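Side-chain contacts in stress-induced-phosphoprotein 1 (Caenorhabditis elegans, PDB 4GCN), which binds Hsp90 and inhibits its ATPase activity, forms a complex with Hsp70 and Hsp90 as a co-chaperone, and raises longevity and thermotolerance: residues A[47-52]-A[86-91]; A[104-109]-A[116-121]. All coordinates share one frame; numbering follows the deposited sequence.

How the contacts relate
Contact 1 lies near the middle of the chain, where helix 42-54 faces helix 79-95 and one long arginine crosses to two alanines. Contact 2, near the C-terminal end, packs helix 99-112 against the last helix, 116-126. The more central contact is only partly buried, whereas the peripheral one is a buried apolar seam with a lysine along its margin. No hydrogen bond crosses either. They share no helix, but helices 79-95 and 99-112 follow each other in the chain and touch: Gly-90 C of contact 1 lies 3.4 Å from Phe-106 CZ of contact 2, so the two contacts are neighbouring steps in one helical stack.

Contact 1 (A[47-52]-A[86-91])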
ATOM      1  N   ASN A  47      -0.468   2.287   4.230  1.00 23.29           N
ATOM      2  CA  ASN A  47       0.436   3.290   4.832  1.00 24.42           C
ATOM      3  C   ASN A  47       1.755   2.626   5.210  1.00 23.36           C
ATOM      4  O   ASN A  47       2.792   3.175   4.991  1.00 22.67           O
ATOM      5  CB  ASN A  47      -0.207   3.936   6.059  1.00 26.16           C
ATOM      6  CG  ASN A  47      -1.299   4.938   5.718  1.00 30.75           C
ATOM      7  OD1 ASN A  47      -1.732   5.654   6.590  1.00 39.16           O
ATOM      8  ND2 ASN A  47      -1.730   5.000   4.492  1.00 26.86           N
ATOM      9  N   LYS A  48       1.746   1.382   5.683  1.00 21.90           N
ATOM     10  CA  LYS A  48       2.985   0.688   5.971  1.00 24.13           C
ATOM     11  C   LYS A  48       3.832   0.438   4.703  1.00 25.24           C
ATOM     12  O   LYS A  48       5.041   0.612   4.725  1.00 26.35           O
ATOM     13  CB  LYS A  48       2.739  -0.665   6.586  1.00 28.80           C
ATOM     14  CG  LYS A  48       2.591  -0.596   8.081  1.00 31.45           C
ATOM     15  CD  LYS A  48       2.828  -1.911   8.744  1.00 31.42           C
ATOM     16  CE  LYS A  48       4.232  -2.484   8.687  1.00 31.30           C
ATOM     17  NZ  LYS A  48       5.161  -2.254   9.837  1.00 29.16           N
ATOM     18  N   ALA A  49       3.166   0.115   3.605  1.00 22.31           N
ATOM     19  CA  ALA A  49       3.810  -0.033   2.290  1.00 21.74           C
ATOM     20  C   ALA A  49       4.517   1.223   1.846  1.00 25.21           C
ATOM     21  O   ALA A  49       5.632   1.177   1.358  1.00 24.25           O
ATOM     22  CB  ALA A  49       2.784  -0.545   1.250  1.00 21.46           C
ATOM     23  N   ALA A  50       3.864   2.361   2.045  1.00 24.71           N
ATOM     24  CA  ALA A  50       4.414   3.639   1.708  1.00 24.96           C
ATOM     25  C   ALA A  50       5.670   3.940   2.516  1.00 24.70           C
ATOM     26  O   ALA A  50       6.656   4.459   1.981  1.00 26.81           O
ATOM     27  CB  ALA A  50       3.374   4.706   1.926  1.00 28.46           C
ATOM     28  N   VAL A  51       5.661   3.626   3.796  1.00 24.29           N
ATOM     29  CA  VAL A  51       6.857   3.784   4.616  1.00 26.95           C
ATOM     30  C   VAL A  51       7.978   2.904   4.082  1.00 25.96           C
ATOM     31  O   VAL A  51       9.090   3.389   3.891  1.00 23.58           O
ATOM     32  CB  VAL A  51       6.618   3.461   6.091  1.00 26.36           C
ATOM     33  CG1 VAL A  51       7.904   3.689   6.882  1.00 28.18           C
ATOM     34  CG2 VAL A  51       5.474   4.320   6.624  1.00 26.80           C
ATOM     35  N   TYR A  52       7.693   1.613   3.851  1.00 25.12           N
ATOM     36  CA  TYR A  52       8.714   0.708   3.343  1.00 25.35           C
ATOM     37  C   TYR A  52       9.321   1.185   2.034  1.00 25.48           C
ATOM     38  O   TYR A  52      10.501   1.098   1.863  1.00 25.50           O
ATOM     39  CB  TYR A  52       8.213  -0.728   3.171  1.00 23.27           C
ATOM     40  CG  TYR A  52       8.034  -1.520   4.449  1.00 27.25           C
ATOM     41  CD1 TYR A  52       9.061  -1.592   5.412  1.00 27.63           C
ATOM     42  CD2 TYR A  52       6.845  -2.195   4.708  1.00 25.71           C
ATOM     43  CE1 TYR A  52       8.929  -2.378   6.547  1.00 29.44           C
ATOM     44  CE2 TYR A  52       6.684  -2.935   5.847  1.00 26.57           C
ATOM     45  CZ  TYR A  52       7.703  -2.999   6.768  1.00 29.99           C
ATOM     46  OH  TYR A  52       7.488  -3.700   7.903  1.00 29.10           O
ATOM     47  N   MET A  86      -1.934  -2.034  -5.742  1.00 22.59           N
ATOM     48  CA  MET A  86      -1.402  -2.721  -6.918  1.00 22.89           C
ATOM     49  C   MET A  86      -0.351  -1.887  -7.670  1.00 23.29           C
ATOM     50  O   MET A  86       0.730  -2.383  -7.979  1.00 22.34           O
ATOM     51  CB  MET A  86      -2.546  -3.157  -7.831  1.00 20.99           C
ATOM     52  CG  MET A  86      -3.338  -4.301  -7.220  1.00 21.85           C
ATOM     53  SD  MET A  86      -4.827  -4.521  -8.201  1.00 21.54           S
ATOM     54  CE  MET A  86      -5.492  -6.040  -7.446  1.00 20.60           C
ATOM     55  N   SER A  87      -0.599  -0.603  -7.898  1.00 23.72           N
ATOM     56  CA  SER A  87       0.357   0.245  -8.567  0.50 24.38           C
ATOM     57  C   SER A  87       1.592   0.453  -7.704  1.00 24.80           C
ATOM     58  O   SER A  87       2.707   0.558  -8.226  1.00 23.65           O
ATOM     59  CB  SER A  87      -0.250   1.612  -8.879  0.50 24.32           C
ATOM     60  OG  SER A  87      -1.622   1.478  -9.191  0.50 28.20           O
ATOM     61  N   ARG A  88       1.373   0.559  -6.385  1.00 22.79           N
ATOM     62  CA  ARG A  88       2.516   0.739  -5.471  1.00 26.13           C
ATOM     63  C   ARG A  88       3.430  -0.463  -5.558  1.00 23.82           C
ATOM     64  O   ARG A  88       4.666  -0.338  -5.622  1.00 20.92           O
ATOM     65  CB  ARG A  88       2.081   0.977  -4.012  1.00 25.92           C
ATOM     66  CG  ARG A  88       3.318   1.150  -3.101  1.00 30.32           C
ATOM     67  CD  ARG A  88       3.084   1.781  -1.741  1.00 29.98           C
ATOM     68  NE  ARG A  88       2.678   3.190  -1.840  1.00 32.28           N
ATOM     69  CZ  ARG A  88       1.527   3.649  -1.362  1.00 37.56           C
ATOM     70  NH1 ARG A  88       0.628   2.817  -0.812  1.00 36.29           N
ATOM     71  NH2 ARG A  88       1.265   4.949  -1.457  1.00 37.57           N
ATOM     72  N   ALA A  89       2.839  -1.662  -5.531  1.00 22.73           N
ATOM     73  CA  ALA A  89       3.585  -2.852  -5.746  1.00 21.59           C
ATOM     74  C   ALA A  89       4.359  -2.856  -7.072  1.00 21.39           C
ATOM     75  O   ALA A  89       5.491  -3.357  -7.092  1.00 23.27           O
ATOM     76  CB  ALA A  89       2.665  -4.109  -5.714  1.00 21.08           C
ATOM     77  N   GLY A  90       3.744  -2.368  -8.154  1.00 21.05           N
ATOM     78  CA  GLY A  90       4.397  -2.307  -9.417  1.00 22.08           C
ATOM     79  C   GLY A  90       5.629  -1.424  -9.383  1.00 24.50           C
ATOM     80  O   GLY A  90       6.695  -1.779  -9.873  1.00 22.69           O
ATOM     81  N   ASN A  91       5.465  -0.240  -8.790  1.00 24.48           N
ATOM     82  CA  ASN A  91       6.577   0.623  -8.578  1.00 24.56           C
ATOM     83  C   ASN A  91       7.737   0.039  -7.727  1.00 24.38           C
ATOM     84  O   ASN A  91       8.925   0.224  -8.048  1.00 24.79           O
ATOM     85  CB  ASN A  91       6.054   1.927  -8.003  1.00 25.80           C
ATOM     86  CG  ASN A  91       5.388   2.786  -9.056  1.00 31.24           C
ATOM     87  OD1 ASN A  91       4.172   2.949  -9.042  1.00 38.82           O
ATOM     88  ND2 ASN A  91       6.165   3.375  -9.926  1.00 33.11           N
TER
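Arg-88 makes this contact almost alone, reaching from helix 79-95 across to the methyl groups of Ala-49 and Ala-50 on helix 42-54. The backbones stay apart: even the nearest pair, Ala-49 CA and Arg-88 CA, are separated by 7.9 Å.

The aliphatic part of the arginine comes first. With CG anti to the backbone N (chi1 180°) and the next torsion also close to extended, the chain runs straight out from its helix and brings CD to 3.8 Å from Ala-49 CB. CD also meets the backbone of the other helix, at 3.9 Å from Ala-50 N.

The flat group comes next. A bend at chi3 (-67°) turns the guanidinium across helix 42-54, so that Ala-50 CB sits over the centre of one face, 3.9 Å from Arg-88 CZ. Arg-88 NE passes 4.0 Å from Ala-50 CA. Ala-49 CB lies oblique to the same group.

An alanine here in place of Arg-88 would leave the Ala-50 methyl without its guanidinium and would probably open a gap beside Ala-49 and Cys-61, with the positive charge gone from this side.

The Ala-50 methyl backs one guanidinium face, and Ala-49 packs on the aliphatic part; neither uses up an N-H. On the same side of helix 42-54, Asn-47 touches Lys-12 and takes a hydrogen bond from Asn-16 through OD1. In this N-terminal TPR domain, Arg-88 and these residues are consistent with a polar, basic face that, as in related Hop TPR domains, probably receives an acidic chaperone C-terminus, such as the MEEVD pentapeptide of Hsp90 that the whole protein recognises.

Contact 2 (A[104-109]-A[116-121]); sequences QWFHRS and PELVKK
Ser-109 OG, which rests 3.8 Å from Leu-118 CD2, is held from helix 79-95: it is hydrogen-bonded to Ala-83 O and, probably, to Ser-87 OG, although Ser-87 was modelled in two conformers. The buried hydroxyl therefore has polar partners while the leucine methyl packs beside it.

The rest of the interface is mostly apolar and centred on Phe-106. Leu-118 comes over one face of the ring, its side chain at about a right angle to that of Phe-106, and CD1 makes a CH-pi contact, 4.1 Å from the ring centroid and 27° off the normal. Its closest ring atom is Phe-106 CD1, 3.7 Å from Leu-118 CD1. A chi1 of -171° carries the leucine toward the other helix and a chi2 of 46° sets its fork, CD1 to the phenylalanine and CD2 to the serine.

Farther along, the extended chain of Lys-121 brings CE obliquely to the end of the ring, 3.6 Å from Phe-106 CZ. Its ammonium, NZ, passes 3.8 Å from Phe-106 CZ and goes on to a hydrogen bond with Gln-94 OE1. Val-122 and Leu-125 also touch Phe-106.

The segments run roughly antiparallel, with axes 10.4 Å apart, a distance filled by these side chains. Such packing, with the last helix, 116-126, laid against helix 99-112, is typical of the extra C-terminal capping helix that closes off the stack of helical hairpins in a TPR domain.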
ATOM      1  N   GLN A 104       3.255  -7.111 -14.403  1.00 23.33           N
ATOM      2  CA  GLN A 104       2.132  -7.972 -13.907  1.00 25.17           C
ATOM      3  C   GLN A 104       1.245  -7.150 -12.948  1.00 24.87           C
ATOM      4  O   GLN A 104       0.011  -7.203 -13.073  1.00 24.19           O
ATOM      5  CB  GLN A 104       2.592  -9.230 -13.166  1.00 26.93           C
ATOM      6  CG  GLN A 104       2.912 -10.431 -14.062  1.00 30.07           C
ATOM      7  CD  GLN A 104       3.598 -11.556 -13.291  1.00 31.96           C
ATOM      8  OE1 GLN A 104       3.226 -11.846 -12.148  1.00 31.58           O
ATOM      9  NE2 GLN A 104       4.584 -12.216 -13.929  1.00 31.98           N
ATOM     10  N   TRP A 105       1.878  -6.384 -12.049  1.00 22.98           N
ATOM     11  CA  TRP A 105       1.154  -5.676 -11.018  1.00 23.21           C
ATOM     12  C   TRP A 105       0.422  -4.450 -11.614  1.00 22.94           C
ATOM     13  O   TRP A 105      -0.698  -4.155 -11.255  1.00 21.65           O
ATOM     14  CB  TRP A 105       2.083  -5.250  -9.871  1.00 23.41           C
ATOM     15  CG  TRP A 105       2.234  -6.311  -8.842  1.00 22.32           C
ATOM     16  CD1 TRP A 105       3.222  -7.266  -8.722  1.00 25.51           C
ATOM     17  CD2 TRP A 105       1.329  -6.555  -7.751  1.00 24.28           C
ATOM     18  NE1 TRP A 105       2.965  -8.127  -7.665  1.00 25.57           N
ATOM     19  CE2 TRP A 105       1.833  -7.735  -7.037  1.00 26.48           C
ATOM     20  CE3 TRP A 105       0.144  -5.986  -7.352  1.00 25.57           C
ATOM     21  CZ2 TRP A 105       1.211  -8.216  -5.889  1.00 30.33           C
ATOM     22  CZ3 TRP A 105      -0.444  -6.424  -6.160  1.00 27.69           C
ATOM     23  CH2 TRP A 105       0.051  -7.528  -5.463  1.00 30.65           C
ATOM     24  N   PHE A 106       1.078  -3.742 -12.515  1.00 22.70           N
ATOM     25  CA  PHE A 106       0.498  -2.577 -13.160  1.00 23.30           C
ATOM     26  C   PHE A 106      -0.763  -2.961 -13.957  1.00 24.27           C
ATOM     27  O   PHE A 106      -1.732  -2.248 -13.974  1.00 25.44           O
ATOM     28  CB  PHE A 106       1.537  -1.965 -14.068  1.00 23.92           C
ATOM     29  CG  PHE A 106       2.631  -1.184 -13.339  1.00 23.64           C
ATOM     30  CD1 PHE A 106       2.379  -0.446 -12.209  1.00 25.22           C
ATOM     31  CD2 PHE A 106       3.912  -1.142 -13.852  1.00 25.08           C
ATOM     32  CE1 PHE A 106       3.396   0.348 -11.587  1.00 26.41           C
ATOM     33  CE2 PHE A 106       4.940  -0.381 -13.210  1.00 26.15           C
ATOM     34  CZ  PHE A 106       4.659   0.361 -12.090  1.00 24.65           C
ATOM     35  N   HIS A 107      -0.707  -4.052 -14.693  1.00 22.21           N
ATOM     36  CA  HIS A 107      -1.871  -4.561 -15.370  1.00 23.66           C
ATOM     37  C   HIS A 107      -3.018  -4.943 -14.451  1.00 22.36           C
ATOM     38  O   HIS A 107      -4.165  -4.576 -14.766  1.00 22.80           O
ATOM     39  CB  HIS A 107      -1.515  -5.712 -16.271  1.00 25.12           C
ATOM     40  CG  HIS A 107      -1.026  -5.266 -17.612  1.00 26.02           C
ATOM     41  ND1 HIS A 107      -1.795  -4.516 -18.455  1.00 26.13           N
ATOM     42  CD2 HIS A 107       0.172  -5.489 -18.260  1.00 27.67           C
ATOM     43  CE1 HIS A 107      -1.110  -4.320 -19.632  1.00 29.87           C
ATOM     44  NE2 HIS A 107       0.094  -4.881 -19.498  1.00 31.19           N
ATOM     45  N   ARG A 108      -2.737  -5.646 -13.328  1.00 21.66           N
ATOM     46  CA  ARG A 108      -3.708  -5.779 -12.218  1.00 21.25           C
ATOM     47  C   ARG A 108      -4.313  -4.479 -11.747  1.00 21.67           C
ATOM     48  O   ARG A 108      -5.559  -4.325 -11.715  1.00 21.19           O
ATOM     49  CB  ARG A 108      -3.119  -6.585 -11.101  1.00 21.62           C
ATOM     50  CG  ARG A 108      -3.031  -8.063 -11.506  1.00 21.90           C
ATOM     51  CD  ARG A 108      -2.270  -8.921 -10.546  1.00 23.48           C
ATOM     52  NE  ARG A 108      -3.116  -9.174  -9.361  1.00 24.91           N
ATOM     53  CZ  ARG A 108      -2.647  -9.383  -8.128  1.00 28.31           C
ATOM     54  NH1 ARG A 108      -1.349  -9.446  -7.917  1.00 30.32           N
ATOM     55  NH2 ARG A 108      -3.474  -9.589  -7.092  1.00 27.57           N
ATOM     56  N   SER A 109      -3.452  -3.482 -11.540  1.00 21.10           N
ATOM     57  CA  SER A 109      -3.907  -2.284 -11.036  1.00 20.74           C
ATOM     58  C   SER A 109      -4.843  -1.588 -12.012  1.00 23.33           C
ATOM     59  O   SER A 109      -5.864  -1.060 -11.611  1.00 24.45           O
ATOM     60  CB  SER A 109      -2.731  -1.368 -10.734  1.00 21.62           C
ATOM     61  OG  SER A 109      -3.222  -0.121 -10.293  1.00 20.94           O
ATOM     62  N   PRO A 116      -5.492   6.878 -15.920  1.00 35.93           N
ATOM     63  CA  PRO A 116      -5.065   7.231 -17.285  1.00 37.61           C
ATOM     64  C   PRO A 116      -3.532   7.369 -17.481  1.00 33.47           C
ATOM     65  O   PRO A 116      -2.986   6.921 -18.484  1.00 33.57           O
ATOM     66  CB  PRO A 116      -5.777   8.572 -17.564  1.00 41.29           C
ATOM     67  CG  PRO A 116      -6.643   8.831 -16.387  1.00 40.14           C
ATOM     68  CD  PRO A 116      -6.189   7.980 -15.249  1.00 38.12           C
ATOM     69  N   GLU A 117      -2.839   7.933 -16.523  1.00 33.92           N
ATOM     70  CA  GLU A 117      -1.381   8.101 -16.583  0.60 34.28           C
ATOM     71  C   GLU A 117      -0.680   6.730 -16.583  1.00 31.29           C
ATOM     72  O   GLU A 117       0.276   6.486 -17.292  1.00 31.28           O
ATOM     73  CB  GLU A 117      -0.918   8.901 -15.369  0.60 36.48           C
ATOM     74  CG  GLU A 117      -1.154  10.402 -15.479  0.60 39.47           C
ATOM     75  CD  GLU A 117      -0.401  11.169 -14.406  0.60 41.85           C
ATOM     76  OE1 GLU A 117      -0.842  11.162 -13.216  0.60 40.47           O
ATOM     77  OE2 GLU A 117       0.641  11.782 -14.761  0.60 46.25           O
ATOM     78  N   LEU A 118      -1.178   5.824 -15.773  1.00 29.52           N
ATOM     79  CA  LEU A 118      -0.561   4.481 -15.709  1.00 27.43           C
ATOM     80  C   LEU A 118      -0.734   3.751 -17.007  1.00 28.18           C
ATOM     81  O   LEU A 118       0.136   2.995 -17.395  1.00 27.38           O
ATOM     82  CB  LEU A 118      -1.153   3.652 -14.540  1.00 25.18           C
ATOM     83  CG  LEU A 118      -0.499   2.316 -14.171  1.00 26.08           C
ATOM     84  CD1 LEU A 118       1.027   2.458 -14.102  1.00 25.17           C
ATOM     85  CD2 LEU A 118      -1.137   1.716 -12.892  1.00 22.31           C
ATOM     86  N   VAL A 119      -1.875   3.946 -17.687  1.00 29.02           N
ATOM     87  CA  VAL A 119      -2.079   3.292 -18.986  1.00 30.33           C
ATOM     88  C   VAL A 119      -0.945   3.647 -19.924  1.00 31.90           C
ATOM     89  O   VAL A 119      -0.453   2.805 -20.665  1.00 29.29           O
ATOM     90  CB  VAL A 119      -3.453   3.676 -19.653  1.00 32.02           C
ATOM     91  CG1 VAL A 119      -3.537   3.124 -21.073  1.00 33.03           C
ATOM     92  CG2 VAL A 119      -4.643   3.165 -18.813  1.00 30.93           C
ATOM     93  N   LYS A 120      -0.547   4.917 -19.895  1.00 29.75           N
ATOM     94  CA  LYS A 120       0.492   5.391 -20.778  1.00 31.91           C
ATOM     95  C   LYS A 120       1.859   4.853 -20.361  1.00 33.17           C
ATOM     96  O   LYS A 120       2.642   4.363 -21.214  1.00 29.69           O
ATOM     97  CB  LYS A 120       0.498   6.916 -20.809  1.00 31.97           C
ATOM     98  CG  LYS A 120      -0.710   7.543 -21.521  1.00 32.23           C
ATOM     99  CD  LYS A 120      -0.526   9.059 -21.732  1.00 33.24           C
ATOM    100  CE  LYS A 120      -1.818   9.760 -22.171  1.00 33.01           C
ATOM    101  NZ  LYS A 120      -1.543  11.169 -22.474  1.00 35.70           N
ATOM    102  N   LYS A 121       2.086   4.882 -19.056  1.00 31.31           N
ATOM    103  CA  LYS A 121       3.313   4.362 -18.463  1.00 32.27           C
ATOM    104  C   LYS A 121       3.542   2.881 -18.816  1.00 31.68           C
ATOM    105  O   LYS A 121       4.640   2.483 -19.151  1.00 30.19           O
ATOM    106  CB  LYS A 121       3.302   4.549 -16.940  1.00 32.64           C
ATOM    107  CG  LYS A 121       4.360   3.693 -16.203  1.00 32.92           C
ATOM    108  CD  LYS A 121       4.713   4.215 -14.820  1.00 33.54           C
ATOM    109  CE  LYS A 121       5.593   3.219 -14.106  1.00 33.45           C
ATOM    110  NZ  LYS A 121       6.090   3.783 -12.847  1.00 30.94           N
TER